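Local coordinates for protein spondin-1 (Homo sapiens, PDB 2ZOU) that is a secreted extracellular-matrix glycoprotein that probably acts in cell adhesion and may promote the growth of vascular smooth muscle cells, at residues R27-Y35 against S139-Q147; A47-L58 against V95-I106. All coordinates share one frame; numbering follows the deposited sequence.

How the interactions relate
Following the chain from its N terminus, strand 24-28 runs into the loop 29-35, which is met by residues 139-147 at the C-terminal end of the model; interaction 1 therefore closes a loop of about a hundred residues. Interaction 2 lies wholly within that loop, residues 47-58 returning to 95-106 after a shorter excursion, so the two contacts nest and do not cross. Each joins the four-stranded sheet to the five-stranded one: interaction 1 through strands 24-28 and 131-144, interaction 2 through strands 55-62, 95-97 and 105-111. Their centres lie about 21 Å apart, with a long, weak ion pair between Glu29 and Arg105 linking them.

Interaction 1 of 2, residues R27-Y35 against S139-Q147; sequences RVEGDPDFY and SLTKKLCEQ
Phe34 and Tyr35 both hold CG between the backbone N and the carbonyl carbon (chi1 53° and 72°), which brings their rings against Gln147 and Glu146 at the margin of the reeler-domain beta-sandwich. Over the centre of the Phe34 ring lies Gln147 C, 3.6 Å above the plane, while Gln147 CG approaches Phe34 CD2 at 3.5 Å. The side-chain amide of Gln147 stands steeply to this ring, the planes 77° apart, so the two groups do not stack. The Tyr35 ring has Leu144 O at its edge, in plane, and its OH passes 3.3 Å from Glu146 CG. Both polar ends turn to the loop before strand 120-127: Tyr35 OH bonds Gly118 O, and the Glu146 carboxylate takes the amides of Gly116 and Gly118. The disulfide Cys119-Cys145 ties the same two parts of the chain together covalently.

Further back, Leu144 points toward the 27-35 segment; its CD2 branch lies 3.4 Å from Pro32 O and 4.1 Å from Pro32 CG, and CD1 faces Val28 CG2 in a looser apolar contact. One direct backbone bond crosses, Tyr35 N to Cys145 O at 2.8 Å. Water extends this link on either side: one molecule joins Tyr35 O to Gln147 N, and another donates to Asp33 O at 2.6 Å while accepting from Cys145 N.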
loop_
_atom_site.group_PDB
_atom_site.type_symbol
_atom_site.label_atom_id
_atom_site.label_comp_id
_atom_site.label_asym_id
_atom_site.label_seq_id
_atom_site.Cartn_x
_atom_site.Cartn_y
_atom_site.Cartn_z
ATOM N N ARG A 27 -7.655 -0.023 1.933
ATOM C CA ARG A 27 -8.337 -0.685 3.035
ATOM C C ARG A 27 -7.694 -2.019 3.296
ATOM O O ARG A 27 -6.982 -2.551 2.463
ATOM C CB ARG A 27 -9.812 -0.886 2.723
ATOM C CG ARG A 27 -10.534 0.414 2.443
ATOM C CD ARG A 27 -12.004 0.325 2.707
ATOM N NE ARG A 27 -12.293 0.036 4.110
ATOM C CZ ARG A 27 -13.498 0.152 4.657
ATOM N NH1 ARG A 27 -14.526 0.567 3.925
ATOM N NH2 ARG A 27 -13.672 -0.138 5.936
ATOM N N VAL A 28 -7.951 -2.551 4.479
ATOM C CA VAL A 28 -7.605 -3.925 4.780
ATOM C C VAL A 28 -8.920 -4.645 5.067
ATOM O O VAL A 28 -9.711 -4.215 5.933
ATOM C CB VAL A 28 -6.681 -4.007 5.990
ATOM C CG1 VAL A 28 -6.364 -5.469 6.299
ATOM C CG2 VAL A 28 -5.383 -3.241 5.678
ATOM N N GLU A 29 -9.181 -5.721 4.320
ATOM C CA GLU A 29 -10.425 -6.464 4.485
ATOM C C GLU A 29 -10.571 -6.947 5.926
ATOM O O GLU A 29 -9.604 -7.457 6.514
ATOM C CB GLU A 29 -10.488 -7.653 3.522
ATOM C CG GLU A 29 -10.718 -7.253 2.067
ATOM C CD GLU A 29 -11.036 -8.434 1.149
ATOM O OE1 GLU A 29 -10.929 -9.604 1.594
ATOM O OE2 GLU A 29 -11.414 -8.185 -0.016
ATOM N N GLY A 30 -11.771 -6.783 6.479
ATOM C CA GLY A 30 -12.042 -7.147 7.861
ATOM C C GLY A 30 -11.760 -6.013 8.836
ATOM O O GLY A 30 -11.998 -6.179 10.023
ATOM N N ASP A 31 -11.240 -4.877 8.332
ATOM C CA ASP A 31 -11.021 -3.688 9.187
ATOM C C ASP A 31 -10.344 -4.017 10.532
ATOM O O ASP A 31 -10.889 -3.739 11.607
ATOM C CB ASP A 31 -12.354 -2.972 9.428
ATOM C CG ASP A 31 -12.987 -2.467 8.145
ATOM O OD1 ASP A 31 -12.264 -2.245 7.149
ATOM O OD2 ASP A 31 -14.230 -2.306 8.139
ATOM N N PRO A 32 -9.145 -4.618 10.486
ATOM C CA PRO A 32 -8.460 -4.942 11.749
ATOM C C PRO A 32 -8.087 -3.697 12.556
ATOM O O PRO A 32 -7.721 -2.675 11.977
ATOM C CB PRO A 32 -7.197 -5.672 11.276
ATOM C CG PRO A 32 -6.981 -5.182 9.893
ATOM C CD PRO A 32 -8.358 -5.035 9.313
ATOM N N ASP A 33 -8.224 -3.809 13.871
ATOM C CA ASP A 33 -7.868 -2.742 14.800
ATOM C C ASP A 33 -6.359 -2.691 15.052
ATOM O O ASP A 33 -5.839 -1.660 15.480
ATOM C CB ASP A 33 -8.594 -2.949 16.133
ATOM C CG ASP A 33 -10.052 -2.512 16.100
ATOM O OD1 ASP A 33 -10.484 -1.856 15.128
ATOM O OD2 ASP A 33 -10.757 -2.818 17.084
ATOM N N PHE A 34 -5.685 -3.811 14.798
ATOM C CA PHE A 34 -4.251 -3.978 15.028
ATOM C C PHE A 34 -3.793 -5.147 14.181
ATOM O O PHE A 34 -4.633 -5.910 13.707
ATOM C CB PHE A 34 -3.954 -4.274 16.504
ATOM C CG PHE A 34 -4.731 -5.431 17.076
ATOM C CD1 PHE A 34 -4.264 -6.740 16.948
ATOM C CD2 PHE A 34 -5.918 -5.206 17.777
ATOM C CE1 PHE A 34 -4.970 -7.816 17.489
ATOM C CE2 PHE A 34 -6.644 -6.281 18.324
ATOM C CZ PHE A 34 -6.161 -7.588 18.179
ATOM N N TYR A 35 -2.484 -5.306 13.997
ATOM C CA TYR A 35 -1.961 -6.492 13.301
ATOM C C TYR A 35 -1.446 -7.542 14.272
ATOM O O TYR A 35 -0.962 -7.209 15.363
ATOM C CB TYR A 35 -0.885 -6.145 12.248
ATOM C CG TYR A 35 0.485 -5.700 12.773
ATOM C CD1 TYR A 35 0.840 -4.352 12.768
ATOM C CD2 TYR A 35 1.431 -6.630 13.230
ATOM C CE1 TYR A 35 2.083 -3.937 13.208
ATOM C CE2 TYR A 35 2.684 -6.213 13.686
ATOM C CZ TYR A 35 2.999 -4.874 13.656
ATOM O OH TYR A 35 4.241 -4.471 14.127
ATOM N N SER A 139 -7.086 9.019 2.747
ATOM C CA SER A 139 -7.809 7.828 2.347
ATOM C C SER A 139 -6.919 6.731 1.758
ATOM O O SER A 139 -7.343 5.580 1.686
ATOM C CB SER A 139 -8.950 8.194 1.391
ATOM O OG SER A 139 -8.466 8.820 0.216
ATOM N N LEU A 140 -5.713 7.087 1.318
ATOM C CA LEU A 140 -4.761 6.108 0.787
ATOM C C LEU A 140 -3.674 5.739 1.796
ATOM O O LEU A 140 -2.625 5.241 1.428
ATOM C CB LEU A 140 -4.145 6.625 -0.517
ATOM C CG LEU A 140 -5.060 6.514 -1.749
ATOM C CD1 LEU A 140 -4.350 7.111 -2.953
ATOM C CD2 LEU A 140 -5.457 5.099 -2.044
ATOM N N THR A 141 -3.946 5.964 3.075
ATOM C CA THR A 141 -2.984 5.675 4.142
ATOM C C THR A 141 -3.700 5.002 5.304
ATOM O O THR A 141 -4.752 5.475 5.757
ATOM C CB THR A 141 -2.300 6.974 4.598
ATOM O OG1 THR A 141 -1.719 7.605 3.454
ATOM C CG2 THR A 141 -1.223 6.735 5.688
ATOM N N LYS A 142 -3.141 3.892 5.784
ATOM C CA LYS A 142 -3.727 3.192 6.925
ATOM C C LYS A 142 -2.651 2.783 7.909
ATOM O O LYS A 142 -1.668 2.161 7.533
ATOM C CB LYS A 142 -4.525 1.957 6.480
ATOM C CG LYS A 142 -5.220 1.215 7.628
ATOM C CD LYS A 142 -6.334 2.010 8.294
ATOM C CE LYS A 142 -6.927 1.277 9.514
ATOM N NZ LYS A 142 -6.215 1.540 10.810
ATOM N N LYS A 143 -2.856 3.157 9.165
ATOM C CA LYS A 143 -1.941 2.821 10.242
ATOM C C LYS A 143 -2.442 1.586 10.967
ATOM O O LYS A 143 -3.616 1.525 11.345
ATOM C CB LYS A 143 -1.844 3.997 11.219
ATOM C CG LYS A 143 -0.989 3.723 12.455
ATOM C CD LYS A 143 -1.199 4.759 13.555
ATOM C CE LYS A 143 -0.683 6.129 13.176
ATOM N NZ LYS A 143 -0.269 6.869 14.412
ATOM N N LEU A 144 -1.557 0.607 11.146
ATOM C CA LEU A 144 -1.837 -0.567 11.977
ATOM C C LEU A 144 -0.733 -0.768 12.987
ATOM O O LEU A 144 0.443 -0.868 12.619
ATOM C CB LEU A 144 -1.952 -1.849 11.149
ATOM C CG LEU A 144 -3.208 -2.096 10.316
ATOM C CD1 LEU A 144 -3.000 -3.334 9.468
ATOM C CD2 LEU A 144 -4.466 -2.239 11.175
ATOM N N CYS A 145 -1.120 -0.848 14.251
ATOM C CA CYS A 145 -0.144 -1.075 15.302
ATOM C C CYS A 145 -0.291 -2.488 15.849
ATOM O O CYS A 145 -1.182 -3.226 15.438
ATOM C CB CYS A 145 -0.280 -0.004 16.386
ATOM S SG CYS A 145 -0.009 1.685 15.711
ATOM N N GLU A 146 0.606 -2.887 16.739
ATOM C CA GLU A 146 0.443 -4.134 17.476
ATOM C C GLU A 146 -0.624 -3.961 18.570
ATOM O O GLU A 146 -0.998 -2.837 18.899
ATOM C CB GLU A 146 1.785 -4.545 18.108
ATOM C CG GLU A 146 2.949 -4.635 17.114
ATOM C CD GLU A 146 4.279 -4.977 17.780
ATOM O OE1 GLU A 146 4.405 -6.080 18.361
ATOM O OE2 GLU A 146 5.207 -4.142 17.720
ATOM N N GLN A 147 -1.140 -5.079 19.084
ATOM C CA GLN A 147 -1.902 -5.154 20.357
ATOM C C GLN A 147 -2.912 -6.290 20.339
ATOM O O GLN A 147 -2.527 -7.448 20.233
ATOM C CB GLN A 147 -2.569 -3.827 20.776
ATOM C CG GLN A 147 -3.860 -3.487 20.022
ATOM C CD GLN A 147 -4.154 -1.996 19.986
ATOM O OE1 GLN A 147 -3.548 -1.211 20.718
ATOM N NE2 GLN A 147 -5.086 -1.602 19.130
HETATM O O HOH W 1 -3.723 -0.210 15.233
HETATM O O HOH W 2 -0.128 -7.547 17.870
#

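Interaction 2 of 2, residues A47-L58 against V95-I106; sequences AAPPSYFRGFTL and VTESTPRRRTRI. With EDO (1,2-ethanediol), chain D.
Thr57 and Leu58 run antiparallel to Val95 and Thr96 within the five-stranded sheet of the sandwich, and Leu58 with Val95 forms a hydrogen-bonded pair: Leu58 N gives to Val95 O at 2.8 Å, and Val95 N returns a bond to Leu58 O. Beyond it Glu97, bent at chi2 (-69°), folds its carboxylate back so that OE1 takes Phe56 N at 3.0 Å, from above the carboxylate plane. Thr96 OG1 lies 2.7 Å from Phe56 O and is also close to Glu97 OE1. Thr57 OG1 hydrogen-bonds O2 of an ethanediol, probably from the crystallisation liquor, at 2.7 Å; the same molecule also bonds Ser125 OG.

The loop residues Phe53 and Arg103 exchange N-H...O bonds, and Ala47 N, at the end of strand 40-47, gives to Thr104 O at 2.9 Å. The Arg103 guanidinium grips Thr99 end-on, NH1 to the carbonyl O (2.7 Å, 172° at the hydrogen) and NH2 to OG1, while NE forms a salt bridge with Glu84. Arg54 NH1 reaches Pro100 O through a water, and its NH2 bonds Gln128 O.

Apolar cover comes from Phe56, which has Ile106 CG1 over one face and Thr96 CA over the other. Arg102 lays CD over the centre of the Tyr52 ring and its guanidinium over the phenol end, planes 11° apart; this is stacking, the angles to NH1 and NH2 being too poor for hydrogen bonds. With all three nitrogens bonded, the charge of the buried residue Arg103 is probably compensated, largely by Glu84, and its grip would hold the turn from Thr99 to Arg103 together.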
loop_
_atom_site.group_PDB
_atom_site.type_symbol
_atom_site.label_atom_id
_atom_site.label_comp_id
_atom_site.label_asym_id
_atom_site.label_seq_id
_atom_site.Cartn_x
_atom_site.Cartn_y
_atom_site.Cartn_z
ATOM N N ALA A 47 -11.164 2.541 -6.355
ATOM C CA ALA A 47 -11.618 3.850 -6.805
ATOM C C ALA A 47 -13.126 3.906 -6.718
ATOM O O ALA A 47 -13.782 3.017 -7.240
ATOM C CB ALA A 47 -11.192 4.063 -8.258
ATOM N N ALA A 48 -13.668 4.961 -6.121
ATOM C CA ALA A 48 -15.114 5.154 -6.103
ATOM C C ALA A 48 -15.594 5.547 -7.504
ATOM O O ALA A 48 -14.940 6.340 -8.183
ATOM C CB ALA A 48 -15.491 6.229 -5.088
ATOM N N PRO A 49 -16.747 5.017 -7.956
ATOM C CA PRO A 49 -17.208 5.376 -9.293
ATOM C C PRO A 49 -17.420 6.878 -9.472
ATOM O O PRO A 49 -17.844 7.559 -8.541
ATOM C CB PRO A 49 -18.530 4.599 -9.443
ATOM C CG PRO A 49 -18.910 4.225 -8.072
ATOM C CD PRO A 49 -17.655 4.066 -7.292
ATOM N N PRO A 50 -17.153 7.393 -10.683
ATOM C CA PRO A 50 -16.692 6.693 -11.871
ATOM C C PRO A 50 -15.176 6.742 -12.068
ATOM O O PRO A 50 -14.699 6.649 -13.197
ATOM C CB PRO A 50 -17.384 7.479 -12.984
ATOM C CG PRO A 50 -17.278 8.920 -12.482
ATOM C CD PRO A 50 -17.426 8.821 -10.972
ATOM N N SER A 51 -14.416 6.891 -10.986
ATOM C CA SER A 51 -12.964 6.992 -11.102
ATOM C C SER A 51 -12.284 5.649 -11.372
ATOM O O SER A 51 -12.883 4.569 -11.228
ATOM C CB SER A 51 -12.365 7.662 -9.860
ATOM O OG SER A 51 -12.878 8.986 -9.704
ATOM N N TYR A 52 -11.022 5.741 -11.767
ATOM C CA TYR A 52 -10.184 4.588 -12.032
ATOM C C TYR A 52 -8.748 5.036 -11.847
ATOM O O TYR A 52 -8.470 6.241 -11.734
ATOM C CB TYR A 52 -10.407 4.077 -13.472
ATOM C CG TYR A 52 -10.198 5.155 -14.504
ATOM C CD1 TYR A 52 -8.918 5.418 -15.012
ATOM C CD2 TYR A 52 -11.264 5.945 -14.940
ATOM C CE1 TYR A 52 -8.709 6.433 -15.939
ATOM C CE2 TYR A 52 -11.060 6.968 -15.871
ATOM C CZ TYR A 52 -9.783 7.201 -16.360
ATOM O OH TYR A 52 -9.561 8.188 -17.284
ATOM N N PHE A 53 -7.834 4.081 -11.804
ATOM C CA PHE A 53 -6.415 4.405 -11.832
ATOM C C PHE A 53 -5.720 3.567 -12.900
ATOM O O PHE A 53 -6.097 2.428 -13.163
ATOM C CB PHE A 53 -5.761 4.271 -10.450
ATOM C CG PHE A 53 -6.030 2.966 -9.761
ATOM C CD1 PHE A 53 -7.190 2.789 -9.002
ATOM C CD2 PHE A 53 -5.124 1.915 -9.842
ATOM C CE1 PHE A 53 -7.440 1.585 -8.339
ATOM C CE2 PHE A 53 -5.371 0.691 -9.211
ATOM C CZ PHE A 53 -6.520 0.536 -8.428
ATOM N N ARG A 54 -4.723 4.164 -13.538
ATOM C CA ARG A 54 -3.956 3.477 -14.577
ATOM C C ARG A 54 -2.643 2.952 -14.011
ATOM O O ARG A 54 -1.976 2.123 -14.630
ATOM C CB ARG A 54 -3.717 4.414 -15.759
ATOM C CG ARG A 54 -4.971 4.672 -16.574
ATOM C CD ARG A 54 -4.704 5.542 -17.803
ATOM N NE ARG A 54 -4.211 6.873 -17.442
ATOM C CZ ARG A 54 -2.969 7.305 -17.644
ATOM N NH1 ARG A 54 -2.057 6.536 -18.245
ATOM N NH2 ARG A 54 -2.637 8.528 -17.258
ATOM N N GLY A 55 -2.275 3.434 -12.834
ATOM C CA GLY A 55 -1.064 3.009 -12.151
ATOM C C GLY A 55 -1.142 3.297 -10.665
ATOM O O GLY A 55 -1.917 4.146 -10.209
ATOM N N PHE A 56 -0.343 2.581 -9.890
ATOM C CA PHE A 56 -0.318 2.756 -8.437
ATOM C C PHE A 56 1.009 2.283 -7.877
ATOM O O PHE A 56 1.735 1.508 -8.527
ATOM C CB PHE A 56 -1.477 2.009 -7.754
ATOM C CG PHE A 56 -1.247 0.528 -7.646
ATOM C CD1 PHE A 56 -0.661 -0.025 -6.512
ATOM C CD2 PHE A 56 -1.554 -0.311 -8.714
ATOM C CE1 PHE A 56 -0.416 -1.394 -6.443
ATOM C CE2 PHE A 56 -1.324 -1.673 -8.658
ATOM C CZ PHE A 56 -0.750 -2.226 -7.527
ATOM N N THR A 57 1.312 2.751 -6.672
ATOM C CA THR A 57 2.428 2.240 -5.894
ATOM C C THR A 57 1.945 2.035 -4.476
ATOM O O THR A 57 1.285 2.901 -3.914
ATOM C CB THR A 57 3.602 3.221 -5.866
ATOM O OG1 THR A 57 3.971 3.567 -7.205
ATOM C CG2 THR A 57 4.801 2.578 -5.173
ATOM N N LEU A 58 2.304 0.901 -3.897
ATOM C CA LEU A 58 1.866 0.531 -2.572
ATOM C C LEU A 58 3.055 0.063 -1.731
ATOM O O LEU A 58 3.810 -0.812 -2.171
ATOM C CB LEU A 58 0.806 -0.575 -2.679
ATOM C CG LEU A 58 0.425 -1.309 -1.400
ATOM C CD1 LEU A 58 -0.211 -0.365 -0.415
ATOM C CD2 LEU A 58 -0.490 -2.481 -1.691
ATOM N N VAL A 95 4.788 -2.591 -4.275
ATOM C CA VAL A 95 3.857 -3.195 -5.232
ATOM C C VAL A 95 3.404 -2.132 -6.232
ATOM O O VAL A 95 3.128 -0.992 -5.857
ATOM C CB VAL A 95 2.613 -3.829 -4.511
ATOM C CG1 VAL A 95 1.752 -4.571 -5.505
ATOM C CG2 VAL A 95 3.068 -4.803 -3.416
ATOM N N THR A 96 3.314 -2.498 -7.501
ATOM C CA THR A 96 2.908 -1.568 -8.550
ATOM C C THR A 96 2.081 -2.320 -9.618
ATOM O O THR A 96 1.906 -3.539 -9.510
ATOM C CB THR A 96 4.135 -0.830 -9.147
ATOM O OG1 THR A 96 3.709 0.289 -9.928
ATOM C CG2 THR A 96 4.993 -1.774 -9.999
ATOM N N GLU A 97 1.546 -1.606 -10.607
ATOM C CA GLU A 97 0.763 -2.227 -11.676
ATOM C C GLU A 97 1.644 -3.032 -12.636
ATOM O O GLU A 97 2.811 -2.694 -12.854
ATOM C CB GLU A 97 -0.108 -1.186 -12.417
ATOM C CG GLU A 97 0.578 -0.288 -13.471
ATOM C CD GLU A 97 1.567 0.742 -12.921
ATOM O OE1 GLU A 97 1.522 1.097 -11.725
ATOM O OE2 GLU A 97 2.420 1.216 -13.717
ATOM N N SER A 98 1.068 -4.100 -13.187
ATOM C CA SER A 98 1.740 -4.959 -14.182
ATOM C C SER A 98 1.732 -4.352 -15.588
ATOM O O SER A 98 2.663 -4.569 -16.371
ATOM C CB SER A 98 1.054 -6.326 -14.250
ATOM O OG SER A 98 1.304 -7.097 -13.092
ATOM N N THR A 99 0.652 -3.639 -15.904
ATOM C CA THR A 99 0.447 -2.949 -17.184
ATOM C C THR A 99 -0.390 -1.699 -16.887
ATOM O O THR A 99 -1.143 -1.689 -15.918
ATOM C CB THR A 99 -0.322 -3.825 -18.204
ATOM O OG1 THR A 99 -1.514 -4.337 -17.598
ATOM C CG2 THR A 99 0.535 -4.982 -18.707
ATOM N N PRO A 100 -0.276 -0.641 -17.719
ATOM C CA PRO A 100 -0.991 0.608 -17.407
ATOM C C PRO A 100 -2.478 0.700 -17.824
ATOM O O PRO A 100 -2.906 1.743 -18.331
ATOM C CB PRO A 100 -0.161 1.664 -18.143
ATOM C CG PRO A 100 0.388 0.942 -19.327
ATOM C CD PRO A 100 0.547 -0.513 -18.940
ATOM N N ARG A 101 -3.250 -0.363 -17.594
ATOM C CA ARG A 101 -4.673 -0.404 -17.933
ATOM C C ARG A 101 -5.493 0.332 -16.874
ATOM O O ARG A 101 -5.054 0.457 -15.731
ATOM C CB ARG A 101 -5.160 -1.854 -18.002
ATOM C CG ARG A 101 -4.413 -2.728 -18.989
ATOM C CD ARG A 101 -5.207 -3.988 -19.311
ATOM N NE ARG A 101 -4.522 -4.812 -20.308
ATOM C CZ ARG A 101 -3.669 -5.788 -20.013
ATOM N NH1 ARG A 101 -3.394 -6.076 -18.745
ATOM N NH2 ARG A 101 -3.089 -6.481 -20.983
ATOM N N ARG A 102 -6.684 0.802 -17.249
ATOM C CA ARG A 102 -7.625 1.381 -16.278
ATOM C C ARG A 102 -8.117 0.284 -15.346
ATOM O O ARG A 102 -8.556 -0.777 -15.801
ATOM C CB ARG A 102 -8.834 2.036 -16.965
ATOM C CG ARG A 102 -8.518 3.248 -17.827
ATOM C CD ARG A 102 -9.793 3.931 -18.296
ATOM N NE ARG A 102 -9.510 5.002 -19.250
ATOM C CZ ARG A 102 -10.373 5.957 -19.602
ATOM N NH1 ARG A 102 -11.587 5.995 -19.068
ATOM N NH2 ARG A 102 -10.014 6.884 -20.483
ATOM N N ARG A 103 -8.023 0.540 -14.041
ATOM C CA ARG A 103 -8.507 -0.389 -13.015
ATOM C C ARG A 103 -9.303 0.355 -11.974
ATOM O O ARG A 103 -9.090 1.552 -11.764
ATOM C CB ARG A 103 -7.343 -1.132 -12.347
ATOM C CG ARG A 103 -6.606 -2.099 -13.276
ATOM C CD ARG A 103 -5.393 -2.697 -12.577
ATOM N NE ARG A 103 -4.686 -3.681 -13.401
ATOM C CZ ARG A 103 -3.686 -3.373 -14.220
ATOM N NH1 ARG A 103 -3.280 -2.112 -14.316
ATOM N NH2 ARG A 103 -3.088 -4.325 -14.931
ATOM N N THR A 104 -10.216 -0.353 -11.323
ATOM C CA THR A 104 -10.983 0.239 -10.235
ATOM C C THR A 104 -10.675 -0.422 -8.882
ATOM O O THR A 104 -11.064 0.091 -7.841
ATOM C CB THR A 104 -12.492 0.166 -10.484
ATOM O OG1 THR A 104 -12.868 -1.207 -10.669
ATOM C CG2 THR A 104 -12.874 0.987 -11.724
ATOM N N ARG A 105 -9.974 -1.555 -8.926
ATOM C CA ARG A 105 -9.589 -2.254 -7.699
ATOM C C ARG A 105 -8.384 -3.126 -7.962
ATOM O O ARG A 105 -8.318 -3.800 -8.983
ATOM C CB ARG A 105 -10.748 -3.128 -7.176
ATOM C CG ARG A 105 -10.421 -3.943 -5.900
ATOM C CD ARG A 105 -11.621 -4.774 -5.425
ATOM N NE ARG A 105 -11.348 -5.543 -4.198
ATOM C CZ ARG A 105 -10.814 -6.760 -4.186
ATOM N NH1 ARG A 105 -10.481 -7.340 -5.332
ATOM N NH2 ARG A 105 -10.609 -7.407 -3.033
ATOM N N ILE A 106 -7.438 -3.100 -7.030
ATOM C CA ILE A 106 -6.420 -4.155 -6.951
ATOM C C ILE A 106 -6.349 -4.690 -5.527
ATOM O O ILE A 106 -6.819 -4.037 -4.579
ATOM C CB ILE A 106 -5.009 -3.698 -7.446
ATOM C CG1 ILE A 106 -4.443 -2.555 -6.598
ATOM C CG2 ILE A 106 -5.048 -3.383 -8.956
ATOM C CD1 ILE A 106 -3.702 -3.025 -5.351
HETATM C C1 EDO D . 2.088 7.368 -9.229
HETATM O O1 EDO D . 2.838 7.656 -8.043
HETATM C C2 EDO D . 1.461 5.986 -9.107
HETATM O O2 EDO D . 2.481 5.000 -8.883
HETATM O O HOH W 3 -2.176 4.044 -19.580
#